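Local coordinates for arfgap-like finger domain containing protein (Cryptosporidium parvum Iowa II, PDB 2OWA) that probably stimulates GTP hydrolysis by the small GTPase Arf, through a zinc-finger domain of the ArfGAP family, at residues N36-D41 and R99-F104; A55-L60 and V90-G95; S64-M69 and K115-A120. All blocks are in the same frame, centred on the assembly; numbering follows the deposited sequence.

The three contacts lie in the ArfGAP-type zinc-finger domain, the part of a longer protein that this chain holds. Contact 1 is centred about 9 Å from contact 2 and about 14 Å from contact 3; contacts 2 and 3 are about 15 Å apart. Along the chain the segments run 36-41, 55-60, 64-69, 90-95, 99-104 and 115-120. Contact 2 is nested inside the loop closed by contact 1, and contact 3 crosses both. Strand 56-58 leads into helix 60-67. Contacts 1 and 2 each supply a zinc cysteine. Asp41 of contact 1 bonds to Lys117 and Tyr119 of contact 3. The zinc core is thus joined to helices that come later in the chain.

Contact 1 (N36-D41 and R99-F104); sequences NRTCFD and RARNYF. With ZN (zinc ion), chain C.
Phe40 turns its ring toward helix 97-107 with CG anti to the backbone N (chi1 -170°). Arg101 meets it with a chain extended from CG to NE. The two side chains run antiparallel alongside one another, with the ring and guanidinium planes 20° apart. Arg101 N and Phe104 CD2 lie at the edge of the Phe40 ring, near its plane. Phe40 CE1 is 3.4 Å from Arg101 N, and Arg101 CG also touches CE1. The same CE1 is 3.5 Å from Ala100 CB. One carbon further round, Phe40 CZ reaches Phe104 CD2 at 3.8 Å, and these two side chains run perpendicular.

The guanidinium of Arg101 continues along the loop. Its NH2 gives a weak, bent hydrogen bond to Thr38 O (3.3 Å, 129° at the hydrogen). NE is held by a water, 2.9 Å from Arg101 NE, which donates in turn to Phe40 O. The stronger polar partner of Arg101 is Glu35, which forms a salt bridge with NH1. Thr38 OG1 is bonded to Glu43 O.

Between Thr38 and Phe40 sits Cys39, whose SG binds the zinc ion at 2.4 Å with Cys42, Cys59 and Cys62. That sulfur also takes a weak hydrogen bond from Asp41 N (3.3 Å), which would probably draw some charge off the thiolate. Arg101 therefore spans a loop of the four-cysteine zinc finger. Its aliphatic part lies beside an aromatic ring. Its charge is met chiefly by Glu35, with a weak bond to Thr38 O and a water bridge to Phe40 O.

Contact 2 (A55-L60 and V90-G95); sequences AVFICL and VRMDIG. With ZN (zinc ion), chain C.
This is an apolar strand-to-helix contact in the middle of the domain. Ala55, just before strand 56-58, together with Phe57 on the strand, meets the C-terminal end of helix 86-94. No hydrogen bond joins the two segments. Ala55 points its methyl at the last turn of the helix: CB is 3.6 Å from Arg91 O and 3.8 Å from Gly95 CA. Gly95 is the first residue to leave helical geometry, and the methyl lies close against its backbone. A G1 beta bulge at Ala55 and Val56, opposite Ser51, leads into the strand.

Met92 folds back on itself (chi2 -46°, chi3 -64°), which lays SD 3.6 Å from Ala55 CA and swings the methyl over Phe57. Met92 CE is 3.9 Å from the centroid of the Phe57 ring, 24° off the normal, a CH-pi contact displaced toward CE2 and CZ.

Further along the same segment, Cys59 binds the zinc ion and caps the start of helix 60-67. Around the contact, helix 20-32 packs on Phe57 through Phe27 and Val30, strand 49-51 meets Met92 through Leu50, and Leu132 of helix 123-135 touches Ala55 and Arg91.

Contact 3 (S64-M69 and K115-A120); sequences SDHRKM and KTKEYA
Lys117 NZ is gripped from two directions. It donates to Lys115 O at 3.0 Å, approaching from above the carbonyl plane, and it makes a salt bridge with Asp41 OD2. This polar cluster lies beside the CxxC-type zinc finger of the ArfGAP domain; the Lys117 side chain comes within about 4 Å of that of Cys62 and about 6 Å of the zinc ion.

Asp41, in the zinc-finger loop, ties both segments together: its OD2 meets His66 NE2 as well as Lys117 NZ, and its OD1 is bonded to Tyr119 OH. The nearby positive charge of Lys117 is likely to favour the ionised form of Asp41.

The direct contacts between the segments are mostly made by carbon. Lys117 bends at chi2 (103°) and chi4 (65°), and its chain runs across the Asp65 and His66 side chains of helix 60-67. Its CE lies 3.6 Å from Asp65 CB, with the two side chains lying crosswise. The charged end of Lys117 stays beyond salt-bridge distance from this aspartate, with NZ 4.3 Å from Asp65 OD2. Nearer the backbone, Lys117 CG approaches His66 NE2 obliquely at 3.7 Å.

The imidazole is held on its other nitrogen by Ser74 OG, which bonds to ND1 and helps fix the turn of the ring. Met69, in the turn after helix 60-67, puts CE 4.2 Å from Ala120 CB of helix 118-121. The Tyr119 side chain runs across that of His66, and its OH lies at the imidazole edge, in plane, 3.3 Å from His66 CE1.

Contact 1 (N36-D41 and R99-F104)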
ATOM      1  N   ASN A  36      -1.934   9.242  -4.566  1.00 26.00           N
ATOM      2  CA  ASN A  36      -0.763   8.620  -3.917  1.00 25.75           C
ATOM      3  C   ASN A  36       0.301   9.618  -3.442  1.00 26.56           C
ATOM      4  O   ASN A  36       1.371   9.211  -2.977  1.00 27.24           O
ATOM      5  CB  ASN A  36      -0.114   7.581  -4.822  1.00 24.72           C
ATOM      6  CG  ASN A  36      -0.982   6.343  -5.045  1.00 24.20           C
ATOM      7  OD1 ASN A  36      -1.826   5.987  -4.211  1.00 24.21           O
ATOM      8  ND2 ASN A  36      -0.742   5.654  -6.153  1.00 19.62           N
ATOM      9  N   ARG A  37      -0.008  10.907  -3.542  1.00 26.76           N
ATOM     10  CA  ARG A  37       0.967  11.979  -3.250  1.00 27.30           C
ATOM     11  C   ARG A  37       0.846  12.552  -1.834  1.00 26.35           C
ATOM     12  O   ARG A  37       1.570  13.449  -1.420  1.00 26.54           O
ATOM     13  CB  ARG A  37       0.874  13.060  -4.324  1.00 27.95           C
ATOM     14  CG  ARG A  37       1.257  12.517  -5.698  1.00 27.99           C
ATOM     15  CD  ARG A  37       1.566  13.617  -6.641  1.00 35.33           C
ATOM     16  NE  ARG A  37       2.931  14.143  -6.489  1.00 38.51           N
ATOM     17  CZ  ARG A  37       3.407  15.156  -7.209  1.00 38.46           C
ATOM     18  NH1 ARG A  37       2.622  15.740  -8.111  1.00 38.40           N
ATOM     19  NH2 ARG A  37       4.651  15.595  -7.023  1.00 39.27           N
ATOM     20  N   THR A  38      -0.048  11.963  -1.072  1.00 25.55           N
ATOM     21  CA  THR A  38      -0.167  12.266   0.326  1.00 25.33           C
ATOM     22  C   THR A  38      -0.270  10.922   1.097  1.00 23.72           C
ATOM     23  O   THR A  38      -0.862   9.984   0.606  1.00 21.75           O
ATOM     24  CB  THR A  38      -1.388  13.162   0.509  1.00 25.87           C
ATOM     25  OG1 THR A  38      -1.576  13.438   1.892  1.00 32.21           O
ATOM     26  CG2 THR A  38      -2.632  12.504  -0.027  1.00 26.53           C
ATOM     27  N   CYS A  39       0.337  10.825   2.276  1.00 22.43           N
ATOM     28  CA  CYS A  39       0.328   9.560   3.047  1.00 20.95           C
ATOM     29  C   CYS A  39      -1.108   9.133   3.355  1.00 20.94           C
ATOM     30  O   CYS A  39      -1.940   9.966   3.717  1.00 21.21           O
ATOM     31  CB  CYS A  39       1.101   9.738   4.338  1.00 19.17           C
ATOM     32  SG  CYS A  39       0.887   8.490   5.594  1.00 20.82           S
ATOM     33  N   PHE A  40      -1.389   7.842   3.232  1.00 19.33           N
ATOM     34  CA  PHE A  40      -2.741   7.328   3.489  1.00 19.61           C
ATOM     35  C   PHE A  40      -3.204   7.607   4.933  1.00 20.29           C
ATOM     36  O   PHE A  40      -4.398   7.827   5.169  1.00 20.32           O
ATOM     37  CB  PHE A  40      -2.827   5.813   3.192  1.00 18.34           C
ATOM     38  CG  PHE A  40      -4.238   5.273   3.216  1.00 17.65           C
ATOM     39  CD1 PHE A  40      -5.118   5.543   2.166  1.00 15.52           C
ATOM     40  CD2 PHE A  40      -4.675   4.488   4.268  1.00 16.97           C
ATOM     41  CE1 PHE A  40      -6.445   5.055   2.179  1.00 16.56           C
ATOM     42  CE2 PHE A  40      -6.019   3.984   4.279  1.00 16.05           C
ATOM     43  CZ  PHE A  40      -6.879   4.291   3.217  1.00 16.28           C
ATOM     44  N   ASP A  41      -2.279   7.570   5.892  1.00 20.83           N
ATOM     45  CA  ASP A  41      -2.649   7.757   7.310  1.00 21.28           C
ATOM     46  C   ASP A  41      -2.668   9.214   7.785  1.00 22.85           C
ATOM     47  O   ASP A  41      -3.599   9.618   8.504  1.00 24.35           O
ATOM     48  CB  ASP A  41      -1.712   6.968   8.232  1.00 20.71           C
ATOM     49  CG  ASP A  41      -1.825   5.466   8.051  1.00 20.51           C
ATOM     50  OD1 ASP A  41      -2.529   5.030   7.103  1.00 18.79           O
ATOM     51  OD2 ASP A  41      -1.200   4.736   8.866  1.00 18.45           O
ATOM     52  N   ARG A  99      -8.442   4.328  -4.369  1.00 18.23           N
ATOM     53  CA  ARG A  99      -9.314   3.164  -4.201  1.00 18.36           C
ATOM     54  C   ARG A  99      -9.565   2.765  -2.717  1.00 18.14           C
ATOM     55  O   ARG A  99     -10.709   2.437  -2.343  1.00 17.07           O
ATOM     56  CB  ARG A  99      -8.725   1.974  -4.955  1.00 18.58           C
ATOM     57  CG  ARG A  99      -9.674   0.806  -5.035  1.00 18.71           C
ATOM     58  CD  ARG A  99      -9.144  -0.259  -5.921  1.00 20.35           C
ATOM     59  NE  ARG A  99     -10.204  -1.190  -6.315  1.00 20.40           N
ATOM     60  CZ  ARG A  99     -10.020  -2.222  -7.144  1.00 19.73           C
ATOM     61  NH1 ARG A  99      -8.828  -2.447  -7.694  1.00 13.61           N
ATOM     62  NH2 ARG A  99     -11.046  -3.017  -7.438  1.00 17.89           N
ATOM     63  N   ALA A 100      -8.492   2.763  -1.914  1.00 16.77           N
ATOM     64  CA  ALA A 100      -8.561   2.447  -0.478  1.00 18.16           C
ATOM     65  C   ALA A 100      -9.385   3.485   0.333  1.00 19.29           C
ATOM     66  O   ALA A 100     -10.288   3.098   1.097  1.00 19.49           O
ATOM     67  CB  ALA A 100      -7.144   2.260   0.130  1.00 16.35           C
ATOM     68  N   ARG A 101      -9.102   4.778   0.128  1.00 20.00           N
ATOM     69  CA  ARG A 101      -9.883   5.869   0.728  1.00 21.47           C
ATOM     70  C   ARG A 101     -11.351   5.681   0.345  1.00 21.28           C
ATOM     71  O   ARG A 101     -12.217   5.783   1.190  1.00 20.77           O
ATOM     72  CB  ARG A 101      -9.417   7.258   0.241  1.00 21.70           C
ATOM     73  CG  ARG A 101      -8.361   7.905   1.116  1.00 25.48           C
ATOM     74  CD  ARG A 101      -7.640   9.030   0.344  1.00 28.10           C
ATOM     75  NE  ARG A 101      -6.355   9.361   0.935  1.00 26.04           N
ATOM     76  CZ  ARG A 101      -5.321   9.812   0.231  1.00 29.02           C
ATOM     77  NH1 ARG A 101      -5.466   9.988  -1.080  1.00 24.92           N
ATOM     78  NH2 ARG A 101      -4.152  10.089   0.833  1.00 28.56           N
ATOM     79  N   ASN A 102     -11.607   5.345  -0.910  1.00 21.00           N
ATOM     80  CA  ASN A 102     -12.978   5.208  -1.360  1.00 22.44           C
ATOM     81  C   ASN A 102     -13.663   4.069  -0.624  1.00 22.03           C
ATOM     82  O   ASN A 102     -14.765   4.239  -0.121  1.00 22.46           O
ATOM     83  CB  ASN A 102     -13.084   5.020  -2.897  1.00 21.85           C
ATOM     84  CG  ASN A 102     -14.512   4.621  -3.344  1.00 24.89           C
ATOM     85  OD1 ASN A 102     -15.477   5.305  -3.033  1.00 27.54           O
ATOM     86  ND2 ASN A 102     -14.635   3.510  -4.056  1.00 23.74           N
ATOM     87  N   TYR A 103     -13.001   2.905  -0.569  1.00 21.41           N
ATOM     88  CA  TYR A 103     -13.554   1.766   0.116  1.00 21.88           C
ATOM     89  C   TYR A 103     -13.808   2.047   1.613  1.00 21.13           C
ATOM     90  O   TYR A 103     -14.920   1.819   2.107  1.00 20.49           O
ATOM     91  CB  TYR A 103     -12.662   0.538  -0.059  1.00 22.19           C
ATOM     92  CG  TYR A 103     -13.128  -0.658   0.744  1.00 22.69           C
ATOM     93  CD1 TYR A 103     -14.110  -1.503   0.251  1.00 21.81           C
ATOM     94  CD2 TYR A 103     -12.601  -0.920   2.021  1.00 21.21           C
ATOM     95  CE1 TYR A 103     -14.537  -2.588   0.969  1.00 24.55           C
ATOM     96  CE2 TYR A 103     -13.030  -2.013   2.749  1.00 22.99           C
ATOM     97  CZ  TYR A 103     -14.000  -2.829   2.216  1.00 23.10           C
ATOM     98  OH  TYR A 103     -14.435  -3.899   2.913  1.00 27.11           O
ATOM     99  N   PHE A 104     -12.783   2.529   2.298  1.00 20.75           N
ATOM    100  CA  PHE A 104     -12.846   2.791   3.755  1.00 22.61           C
ATOM    101  C   PHE A 104     -13.833   3.894   4.164  1.00 23.31           C
ATOM    102  O   PHE A 104     -14.570   3.705   5.124  1.00 23.30           O
ATOM    103  CB  PHE A 104     -11.441   2.966   4.392  1.00 22.08           C
ATOM    104  CG  PHE A 104     -10.662   1.668   4.490  1.00 22.18           C
ATOM    105  CD1 PHE A 104     -11.165   0.597   5.237  1.00 22.84           C
ATOM    106  CD2 PHE A 104      -9.426   1.516   3.828  1.00 22.10           C
ATOM    107  CE1 PHE A 104     -10.466  -0.629   5.314  1.00 20.12           C
ATOM    108  CE2 PHE A 104      -8.703   0.329   3.897  1.00 21.10           C
ATOM    109  CZ  PHE A 104      -9.232  -0.767   4.638  1.00 22.53           C
TER
HETATM  110 ZN    ZN C 201       1.968   9.389   7.556  1.00 24.29          ZN
HETATM  111  O   HOH W   1      -6.092   9.410   3.841  1.00 23.94           O

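Contact 2 (A55-L60 and V90-G95)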
ATOM      1  N   ALA A  55      -2.397  -2.048  -0.366  1.00 19.65           N
ATOM      2  CA  ALA A  55      -1.815  -1.288  -1.476  1.00 17.87           C
ATOM      3  C   ALA A  55      -1.947   0.216  -1.253  1.00 17.66           C
ATOM      4  O   ALA A  55      -2.429   0.941  -2.112  1.00 18.58           O
ATOM      5  CB  ALA A  55      -2.450  -1.702  -2.815  1.00 18.66           C
ATOM      6  N   VAL A  56      -1.530   0.696  -0.083  1.00 18.83           N
ATOM      7  CA  VAL A  56      -1.517   2.129   0.173  1.00 17.08           C
ATOM      8  C   VAL A  56      -0.066   2.623   0.327  1.00 17.20           C
ATOM      9  O   VAL A  56       0.799   1.880   0.781  1.00 16.27           O
ATOM     10  CB  VAL A  56      -2.369   2.529   1.394  1.00 16.69           C
ATOM     11  CG1 VAL A  56      -3.911   2.255   1.110  1.00 15.38           C
ATOM     12  CG2 VAL A  56      -1.902   1.776   2.627  1.00 16.74           C
ATOM     13  N   PHE A  57       0.168   3.877  -0.049  1.00 17.54           N
ATOM     14  CA  PHE A  57       1.443   4.573   0.229  1.00 17.74           C
ATOM     15  C   PHE A  57       1.365   5.413   1.499  1.00 17.18           C
ATOM     16  O   PHE A  57       0.378   6.129   1.709  1.00 18.61           O
ATOM     17  CB  PHE A  57       1.842   5.486  -0.921  1.00 17.85           C
ATOM     18  CG  PHE A  57       2.158   4.754  -2.161  1.00 19.95           C
ATOM     19  CD1 PHE A  57       3.450   4.326  -2.409  1.00 19.59           C
ATOM     20  CD2 PHE A  57       1.143   4.469  -3.092  1.00 17.00           C
ATOM     21  CE1 PHE A  57       3.748   3.606  -3.597  1.00 22.97           C
ATOM     22  CE2 PHE A  57       1.419   3.773  -4.255  1.00 18.50           C
ATOM     23  CZ  PHE A  57       2.727   3.357  -4.525  1.00 20.32           C
ATOM     24  N   ILE A  58       2.420   5.337   2.306  1.00 16.90           N
ATOM     25  CA  ILE A  58       2.460   5.942   3.657  1.00 16.59           C
ATOM     26  C   ILE A  58       3.851   6.559   3.883  1.00 18.24           C
ATOM     27  O   ILE A  58       4.783   6.150   3.229  1.00 19.08           O
ATOM     28  CB  ILE A  58       2.161   4.883   4.759  1.00 15.31           C
ATOM     29  CG1 ILE A  58       3.101   3.648   4.654  1.00 16.06           C
ATOM     30  CG2 ILE A  58       0.628   4.515   4.758  1.00 12.53           C
ATOM     31  CD1 ILE A  58       2.878   2.613   5.762  1.00 15.85           C
ATOM     32  N   CYS A  59       3.991   7.500   4.822  1.00 19.35           N
ATOM     33  CA  CYS A  59       5.251   8.179   5.031  1.00 20.72           C
ATOM     34  C   CYS A  59       6.178   7.372   5.946  1.00 22.43           C
ATOM     35  O   CYS A  59       5.779   6.367   6.545  1.00 22.76           O
ATOM     36  CB  CYS A  59       5.033   9.605   5.595  1.00 20.02           C
ATOM     37  SG  CYS A  59       4.274   9.692   7.271  1.00 21.35           S
ATOM     38  N   LEU A  60       7.411   7.850   6.063  1.00 24.16           N
ATOM     39  CA  LEU A  60       8.439   7.219   6.878  1.00 26.35           C
ATOM     40  C   LEU A  60       8.019   7.125   8.346  1.00 26.57           C
ATOM     41  O   LEU A  60       8.364   6.157   9.032  1.00 27.80           O
ATOM     42  CB  LEU A  60       9.801   7.931   6.672  1.00 27.31           C
ATOM     43  CG  LEU A  60       9.979   9.453   6.863  1.00 30.48           C
ATOM     44  CD1 LEU A  60       9.899   9.816   8.332  1.00 34.32           C
ATOM     45  CD2 LEU A  60      11.315   9.987   6.278  1.00 28.67           C
ATOM     46  N   VAL A  90       1.861  -5.333  -9.533  1.00 19.41           N
ATOM     47  CA  VAL A  90       0.490  -5.331 -10.095  1.00 18.59           C
ATOM     48  C   VAL A  90      -0.490  -4.916  -9.005  1.00 20.13           C
ATOM     49  O   VAL A  90      -1.440  -4.155  -9.258  1.00 21.09           O
ATOM     50  CB  VAL A  90       0.102  -6.717 -10.613  1.00 19.31           C
ATOM     51  CG1 VAL A  90      -1.404  -6.735 -11.083  1.00 17.27           C
ATOM     52  CG2 VAL A  90       1.093  -7.175 -11.722  1.00 16.09           C
ATOM     53  N   ARG A  91      -0.268  -5.437  -7.794  1.00 19.72           N
ATOM     54  CA  ARG A  91      -1.132  -5.169  -6.650  1.00 20.07           C
ATOM     55  C   ARG A  91      -1.151  -3.686  -6.313  1.00 18.98           C
ATOM     56  O   ARG A  91      -2.217  -3.119  -6.126  1.00 19.05           O
ATOM     57  CB  ARG A  91      -0.734  -6.002  -5.401  1.00 20.10           C
ATOM     58  CG  ARG A  91      -1.608  -5.683  -4.177  1.00 21.06           C
ATOM     59  CD  ARG A  91      -1.202  -6.496  -2.967  1.00 21.76           C
ATOM     60  NE  ARG A  91      -2.191  -6.487  -1.891  1.00 22.84           N
ATOM     61  CZ  ARG A  91      -3.142  -7.411  -1.746  1.00 24.67           C
ATOM     62  NH1 ARG A  91      -3.237  -8.417  -2.609  1.00 26.05           N
ATOM     63  NH2 ARG A  91      -3.984  -7.359  -0.723  1.00 24.39           N
ATOM     64  N   MET A  92       0.023  -3.054  -6.272  1.00 17.14           N
ATOM     65  CA  MET A  92       0.119  -1.632  -6.069  1.00 16.32           C
ATOM     66  C   MET A  92      -0.568  -0.825  -7.186  1.00 16.57           C
ATOM     67  O   MET A  92      -1.125   0.233  -6.942  1.00 15.85           O
ATOM     68  CB  MET A  92       1.596  -1.230  -5.939  1.00 16.89           C
ATOM     69  CG  MET A  92       2.271  -1.671  -4.626  1.00 17.16           C
ATOM     70  SD  MET A  92       1.383  -1.402  -3.083  1.00 21.40           S
ATOM     71  CE  MET A  92       1.289   0.374  -3.032  1.00 22.68           C
ATOM     72  N   ASP A  93      -0.526  -1.372  -8.397  1.00 17.39           N
ATOM     73  CA  ASP A  93      -1.040  -0.729  -9.586  1.00 18.93           C
ATOM     74  C   ASP A  93      -2.569  -0.716  -9.550  1.00 19.01           C
ATOM     75  O   ASP A  93      -3.184   0.324  -9.842  1.00 19.83           O
ATOM     76  CB  ASP A  93      -0.536  -1.465 -10.835  1.00 18.37           C
ATOM     77  CG  ASP A  93      -0.739  -0.653 -12.129  1.00 23.63           C
ATOM     78  OD1 ASP A  93      -1.314   0.465 -12.084  1.00 24.65           O
ATOM     79  OD2 ASP A  93      -0.324  -1.162 -13.208  1.00 25.34           O
ATOM     80  N   ILE A  94      -3.179  -1.838  -9.158  1.00 19.57           N
ATOM     81  CA  ILE A  94      -4.668  -1.904  -9.085  1.00 19.66           C
ATOM     82  C   ILE A  94      -5.253  -1.303  -7.805  1.00 20.54           C
ATOM     83  O   ILE A  94      -6.469  -1.033  -7.737  1.00 21.97           O
ATOM     84  CB  ILE A  94      -5.226  -3.333  -9.312  1.00 19.28           C
ATOM     85  CG1 ILE A  94      -4.724  -4.304  -8.236  1.00 19.46           C
ATOM     86  CG2 ILE A  94      -4.885  -3.846 -10.704  1.00 17.87           C
ATOM     87  CD1 ILE A  94      -5.721  -4.614  -7.206  1.00 24.00           C
ATOM     88  N   GLY A  95      -4.391  -1.101  -6.805  1.00 20.47           N
ATOM     89  CA  GLY A  95      -4.785  -0.468  -5.560  1.00 19.63           C
ATOM     90  C   GLY A  95      -4.557   1.039  -5.587  1.00 19.15           C
ATOM     91  O   GLY A  95      -5.050   1.755  -6.459  1.00 19.56           O
TER
HETATM   92 ZN    ZN C 201       1.968   9.389   7.556  1.00 24.29          ZN

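Contact 3 (S64-M69 and K115-A120)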
ATOM      1  N   SER A  64       6.869   3.262  10.316  1.00 26.68           N
ATOM      2  CA  SER A  64       7.340   2.723  11.599  1.00 27.79           C
ATOM      3  C   SER A  64       6.222   2.154  12.404  1.00 26.35           C
ATOM      4  O   SER A  64       6.340   1.033  12.869  1.00 26.44           O
ATOM      5  CB  SER A  64       8.107   3.755  12.449  1.00 28.04           C
ATOM      6  OG  SER A  64       9.304   4.128  11.801  1.00 31.38           O
ATOM      7  N   ASP A  65       5.152   2.923  12.601  1.00 25.82           N
ATOM      8  CA  ASP A  65       3.950   2.401  13.284  1.00 25.17           C
ATOM      9  C   ASP A  65       3.435   1.109  12.687  1.00 24.30           C
ATOM     10  O   ASP A  65       3.148   0.159  13.421  1.00 23.99           O
ATOM     11  CB  ASP A  65       2.824   3.438  13.344  1.00 25.56           C
ATOM     12  CG  ASP A  65       3.245   4.735  14.068  1.00 29.99           C
ATOM     13  OD1 ASP A  65       4.134   4.702  14.955  1.00 29.53           O
ATOM     14  OD2 ASP A  65       2.714   5.800  13.698  1.00 33.37           O
ATOM     15  N   HIS A  66       3.287   1.074  11.362  1.00 23.83           N
ATOM     16  CA  HIS A  66       2.874  -0.147  10.665  1.00 24.31           C
ATOM     17  C   HIS A  66       3.831  -1.320  10.886  1.00 25.15           C
ATOM     18  O   HIS A  66       3.394  -2.447  10.984  1.00 25.50           O
ATOM     19  CB  HIS A  66       2.747   0.092   9.165  1.00 22.39           C
ATOM     20  CG  HIS A  66       1.498   0.809   8.776  1.00 21.45           C
ATOM     21  ND1 HIS A  66       0.511   0.220   8.019  1.00 21.47           N
ATOM     22  CD2 HIS A  66       1.068   2.063   9.051  1.00 18.82           C
ATOM     23  CE1 HIS A  66      -0.470   1.080   7.824  1.00 20.13           C
ATOM     24  NE2 HIS A  66      -0.155   2.206   8.448  1.00 20.72           N
ATOM     25  N   ARG A  67       5.127  -1.039  10.935  1.00 26.34           N
ATOM     26  CA  ARG A  67       6.143  -2.083  11.112  1.00 28.91           C
ATOM     27  C   ARG A  67       6.055  -2.770  12.490  1.00 28.29           C
ATOM     28  O   ARG A  67       6.491  -3.916  12.643  1.00 28.83           O
ATOM     29  CB  ARG A  67       7.566  -1.525  10.849  1.00 28.53           C
ATOM     30  CG  ARG A  67       7.917  -1.337   9.353  1.00 31.85           C
ATOM     31  CD  ARG A  67       9.413  -0.989   9.106  1.00 31.78           C
ATOM     32  NE  ARG A  67       9.816   0.297   9.695  1.00 43.25           N
ATOM     33  CZ  ARG A  67       9.818   1.488   9.070  1.00 46.39           C
ATOM     34  NH1 ARG A  67       9.429   1.613   7.809  1.00 48.55           N
ATOM     35  NH2 ARG A  67      10.206   2.583   9.713  1.00 48.22           N
ATOM     36  N   LYS A  68       5.498  -2.070  13.476  1.00 28.22           N
ATOM     37  CA  LYS A  68       5.240  -2.645  14.805  1.00 28.25           C
ATOM     38  C   LYS A  68       3.994  -3.521  14.892  1.00 27.08           C
ATOM     39  O   LYS A  68       3.756  -4.149  15.907  1.00 26.71           O
ATOM     40  CB  LYS A  68       5.089  -1.546  15.850  1.00 28.49           C
ATOM     41  CG  LYS A  68       6.236  -0.571  15.976  1.00 31.47           C
ATOM     42  CD  LYS A  68       5.801   0.539  16.955  1.00 35.39           C
ATOM     43  CE  LYS A  68       6.543   1.844  16.703  1.00 39.72           C
ATOM     44  NZ  LYS A  68       8.020   1.624  16.659  1.00 38.91           N
ATOM     45  N   MET A  69       3.172  -3.542  13.853  1.00 27.00           N
ATOM     46  CA  MET A  69       1.912  -4.273  13.914  1.00 26.72           C
ATOM     47  C   MET A  69       2.032  -5.744  13.514  1.00 27.07           C
ATOM     48  O   MET A  69       1.263  -6.576  13.997  1.00 29.24           O
ATOM     49  CB  MET A  69       0.877  -3.601  13.026  1.00 26.63           C
ATOM     50  CG  MET A  69       0.556  -2.188  13.458  1.00 27.35           C
ATOM     51  SD  MET A  69      -0.676  -1.373  12.429  1.00 27.07           S
ATOM     52  CE  MET A  69      -0.122  -1.660  10.798  1.00 33.03           C
ATOM     53  N   LYS A 115      -5.369   7.756  10.576  1.00 19.82           N
ATOM     54  CA  LYS A 115      -4.269   8.039  11.478  1.00 20.35           C
ATOM     55  C   LYS A 115      -4.120   6.983  12.571  1.00 19.43           C
ATOM     56  O   LYS A 115      -3.031   6.716  12.996  1.00 19.04           O
ATOM     57  CB  LYS A 115      -4.421   9.428  12.131  1.00 20.28           C
ATOM     58  CG  LYS A 115      -3.117   9.924  12.675  1.00 24.01           C
ATOM     59  N   THR A 116      -5.217   6.398  13.045  1.00 19.69           N
ATOM     60  CA  THR A 116      -5.116   5.451  14.154  1.00 19.52           C
ATOM     61  C   THR A 116      -4.810   4.026  13.694  1.00 19.90           C
ATOM     62  O   THR A 116      -4.604   3.123  14.538  1.00 20.10           O
ATOM     63  CB  THR A 116      -6.414   5.402  14.971  1.00 20.26           C
ATOM     64  OG1 THR A 116      -7.465   4.957  14.123  1.00 20.20           O
ATOM     65  CG2 THR A 116      -6.752   6.793  15.565  1.00 19.69           C
ATOM     66  N   LYS A 117      -4.867   3.826  12.373  1.00 19.84           N
ATOM     67  CA  LYS A 117      -4.666   2.518  11.718  1.00 19.94           C
ATOM     68  C   LYS A 117      -5.702   1.466  12.182  1.00 20.01           C
ATOM     69  O   LYS A 117      -5.504   0.258  12.003  1.00 20.66           O
ATOM     70  CB  LYS A 117      -3.229   2.010  11.921  1.00 19.57           C
ATOM     71  CG  LYS A 117      -2.128   2.962  11.444  1.00 20.07           C
ATOM     72  CD  LYS A 117      -1.432   3.735  12.606  1.00 19.99           C
ATOM     73  CE  LYS A 117      -0.322   4.657  12.095  1.00 20.89           C
ATOM     74  NZ  LYS A 117      -0.834   5.785  11.206  1.00 19.82           N
ATOM     75  N   GLU A 118      -6.806   1.936  12.753  1.00 20.15           N
ATOM     76  CA  GLU A 118      -7.947   1.054  13.063  1.00 19.13           C
ATOM     77  C   GLU A 118      -8.349   0.277  11.819  1.00 18.85           C
ATOM     78  O   GLU A 118      -8.629  -0.903  11.930  1.00 18.58           O
ATOM     79  CB  GLU A 118      -9.124   1.799  13.661  1.00 18.18           C
ATOM     80  CG  GLU A 118     -10.396   0.905  13.993  1.00 20.47           C
ATOM     81  CD  GLU A 118     -11.555   1.715  14.670  1.00 21.46           C
ATOM     82  OE1 GLU A 118     -11.543   1.895  15.894  1.00 24.19           O
ATOM     83  OE2 GLU A 118     -12.497   2.160  13.967  1.00 22.04           O
ATOM     84  N   TYR A 119      -8.335   0.903  10.642  1.00 18.04           N
ATOM     85  CA  TYR A 119      -8.668   0.181   9.400  1.00 17.76           C
ATOM     86  C   TYR A 119      -7.820  -1.078   9.193  1.00 18.09           C
ATOM     87  O   TYR A 119      -8.338  -2.068   8.752  1.00 18.85           O
ATOM     88  CB  TYR A 119      -8.602   1.084   8.148  1.00 16.37           C
ATOM     89  CG  TYR A 119      -7.182   1.463   7.777  1.00 15.46           C
ATOM     90  CD1 TYR A 119      -6.435   0.680   6.907  1.00 11.99           C
ATOM     91  CD2 TYR A 119      -6.582   2.605   8.331  1.00 15.49           C
ATOM     92  CE1 TYR A 119      -5.103   1.031   6.567  1.00 15.04           C
ATOM     93  CE2 TYR A 119      -5.248   2.982   7.999  1.00 15.74           C
ATOM     94  CZ  TYR A 119      -4.507   2.161   7.126  1.00 14.88           C
ATOM     95  OH  TYR A 119      -3.198   2.507   6.767  1.00 15.04           O
ATOM     96  N   ALA A 120      -6.523  -1.009   9.494  1.00 19.06           N
ATOM     97  CA  ALA A 120      -5.589  -2.088   9.255  1.00 18.80           C
ATOM     98  C   ALA A 120      -5.954  -3.357  10.029  1.00 19.95           C
ATOM     99  O   ALA A 120      -5.744  -4.455   9.511  1.00 19.64           O
ATOM    100  CB  ALA A 120      -4.140  -1.667   9.583  1.00 18.97           C
TER